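PDB 2AJR: sugar kinase, pfkB family from Thermotoga maritima, which probably phosphorylates a sugar phosphate at the expense of ATP, as a pfkB-family kinase possibly acting as a 1-phosphofructokinase. Local coordinates for residues V14-L19 and I55-A60. Sequence-based numbering, arbitrary orientation.
Sequences VLTVTL and INVSIA. With ACT (acetate ion), chain D.
T16 and T18 of strand 14-18 face S58, V57 and I55 of helix 53-63. The strand lies inside the large, mainly parallel sheet of the ribokinase-like fold, between strands 68-75 and 149-153. The helix packs on one face of that sheet. The two segments run roughly antiparallel, with 149° between their directions. Their axes are 8.0 Å apart at closest approach. All five touching residues are buried.

The polar part is a hydroxyl pair. T16 OG1 and S58 OG form a hydrogen bond of 2.8 Å, and which of them gives the proton is open. The T16 hydroxyl sits between its own backbone N and carbonyl carbon (chi1 70°), which turns it to the helix. T16 OG1 also makes a weak hydrogen bond to the carbonyl of G54, and S58 OG bonds to the hydroxyl of S68, so a short chain of hydroxyls runs from strand 14-18 through the helix to the start of the neighbouring strand 68-75. A valine in place of T16 would probably cost S58 OG its bond to strand 14-18, leaving it the S68 hydroxyl, and the G54 carbonyl its weak bond.

The apolar part is small. T16 CG2 meets V57 CG1 at 4.0 Å, and the two side chains lie alongside each other, pointing opposite ways. On the opposite face of the sheet, L15 and V17 point away from helix 53-63 and touch Y140 of helix 130-144.

At T18 the side chain stands roughly perpendicular to that of I55, which also packs on L82 and L86 of helix 76-89. T18 OG1 lies 3.6 Å from I55 CG1. The same T18 OG1 is 2.9 Å from I55 N.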
loop_
_atom_site.group_PDB
_atom_site.type_symbol
_atom_site.label_atom_id
_atom_site.label_comp_id
_atom_site.label_asym_id
_atom_site.label_seq_id
_atom_site.Cartn_x
_atom_site.Cartn_y
_atom_site.Cartn_z
ATOM N N VAL A 14 17.855 14.639 -22.352
ATOM C CA VAL A 14 16.722 13.760 -22.606
ATOM C C VAL A 14 15.474 14.262 -21.896
ATOM O O VAL A 14 15.553 14.787 -20.790
ATOM C CB VAL A 14 17.041 12.321 -22.119
ATOM C CG1 VAL A 14 15.881 11.361 -22.392
ATOM C CG2 VAL A 14 18.334 11.809 -22.754
ATOM N N LEU A 15 14.321 14.090 -22.544
ATOM C CA LEU A 15 13.007 14.314 -21.932
ATOM C C LEU A 15 12.314 12.972 -21.718
ATOM O O LEU A 15 12.136 12.229 -22.685
ATOM C CB LEU A 15 12.133 15.175 -22.848
ATOM C CG LEU A 15 10.629 15.301 -22.531
ATOM C CD1 LEU A 15 10.424 15.983 -21.179
ATOM C CD2 LEU A 15 9.874 16.032 -23.635
ATOM N N THR A 16 11.914 12.671 -20.479
ATOM C CA THR A 16 11.120 11.477 -20.201
ATOM C C THR A 16 9.697 11.900 -19.835
ATOM O O THR A 16 9.490 12.826 -19.039
ATOM C CB THR A 16 11.707 10.590 -19.068
ATOM O OG1 THR A 16 11.584 11.247 -17.796
ATOM C CG2 THR A 16 13.157 10.274 -19.326
ATOM N N VAL A 17 8.725 11.213 -20.436
ATOM C CA VAL A 17 7.321 11.468 -20.199
ATOM C C VAL A 17 6.741 10.266 -19.488
ATOM O O VAL A 17 6.849 9.154 -19.974
ATOM C CB VAL A 17 6.583 11.634 -21.514
ATOM C CG1 VAL A 17 5.050 11.649 -21.282
ATOM C CG2 VAL A 17 7.089 12.888 -22.234
ATOM N N THR A 18 6.123 10.500 -18.341
ATOM C CA THR A 18 5.487 9.447 -17.548
ATOM C C THR A 18 4.113 9.971 -17.171
ATOM O O THR A 18 3.948 10.644 -16.162
ATOM C CB THR A 18 6.288 9.162 -16.257
ATOM O OG1 THR A 18 7.654 8.887 -16.592
ATOM C CG2 THR A 18 5.681 8.009 -15.482
ATOM N N LEU A 19 3.122 9.701 -17.999
ATOM C CA LEU A 19 1.814 10.267 -17.776
ATOM C C LEU A 19 1.177 9.712 -16.519
ATOM O O LEU A 19 0.320 10.373 -15.921
ATOM C CB LEU A 19 0.919 10.057 -18.995
ATOM C CG LEU A 19 1.386 10.811 -20.245
ATOM C CD1 LEU A 19 0.284 10.848 -21.289
ATOM C CD2 LEU A 19 1.842 12.231 -19.910
ATOM N N ILE A 55 10.061 7.784 -15.409
ATOM C CA ILE A 55 10.756 8.223 -14.220
ATOM C C ILE A 55 11.923 7.292 -13.899
ATOM O O ILE A 55 12.997 7.760 -13.528
ATOM C CB ILE A 55 9.764 8.371 -13.039
ATOM C CG1 ILE A 55 8.923 9.634 -13.276
ATOM C CG2 ILE A 55 10.499 8.444 -11.699
ATOM C CD1 ILE A 55 8.079 10.053 -12.108
ATOM N N ASN A 56 11.713 5.983 -14.062
ATOM C CA ASN A 56 12.778 5.003 -13.829
ATOM C C ASN A 56 13.886 5.200 -14.884
ATOM O O ASN A 56 15.069 5.020 -14.585
ATOM C CB ASN A 56 12.274 3.542 -13.876
ATOM C CG ASN A 56 11.307 3.163 -12.730
ATOM O OD1 ASN A 56 11.419 3.607 -11.583
ATOM N ND2 ASN A 56 10.377 2.278 -13.053
ATOM N N VAL A 57 13.494 5.567 -16.108
ATOM C CA VAL A 57 14.474 5.859 -17.164
ATOM C C VAL A 57 15.310 7.069 -16.781
ATOM O O VAL A 57 16.519 7.044 -16.958
ATOM C CB VAL A 57 13.818 6.070 -18.546
ATOM C CG1 VAL A 57 14.815 6.639 -19.549
ATOM C CG2 VAL A 57 13.229 4.765 -19.057
ATOM N N SER A 58 14.684 8.104 -16.229
ATOM C CA SER A 58 15.428 9.236 -15.686
ATOM C C SER A 58 16.392 8.822 -14.582
ATOM O O SER A 58 17.542 9.251 -14.559
ATOM C CB SER A 58 14.484 10.314 -15.155
ATOM O OG SER A 58 13.862 11.025 -16.220
ATOM N N ILE A 59 15.930 7.990 -13.657
ATOM C CA ILE A 59 16.804 7.507 -12.584
ATOM C C ILE A 59 17.967 6.723 -13.216
ATOM O O ILE A 59 19.127 7.018 -12.943
ATOM C CB ILE A 59 16.020 6.673 -11.524
ATOM C CG1 ILE A 59 15.034 7.588 -10.773
ATOM C CG2 ILE A 59 16.977 5.979 -10.532
ATOM C CD1 ILE A 59 13.874 6.866 -10.082
ATOM N N ALA A 60 17.648 5.761 -14.078
ATOM C CA ALA A 60 18.652 5.009 -14.848
ATOM C C ALA A 60 19.682 5.908 -15.568
ATOM O O ALA A 60 20.892 5.721 -15.428
ATOM C CB ALA A 60 17.966 4.111 -15.857
HETATM C C ACT D . 6.341 0.859 -12.247
HETATM O O ACT D . 5.384 0.719 -11.378
HETATM O OXT ACT D . 7.540 0.997 -11.831
HETATM C CH3 ACT D . 6.092 0.920 -13.727
#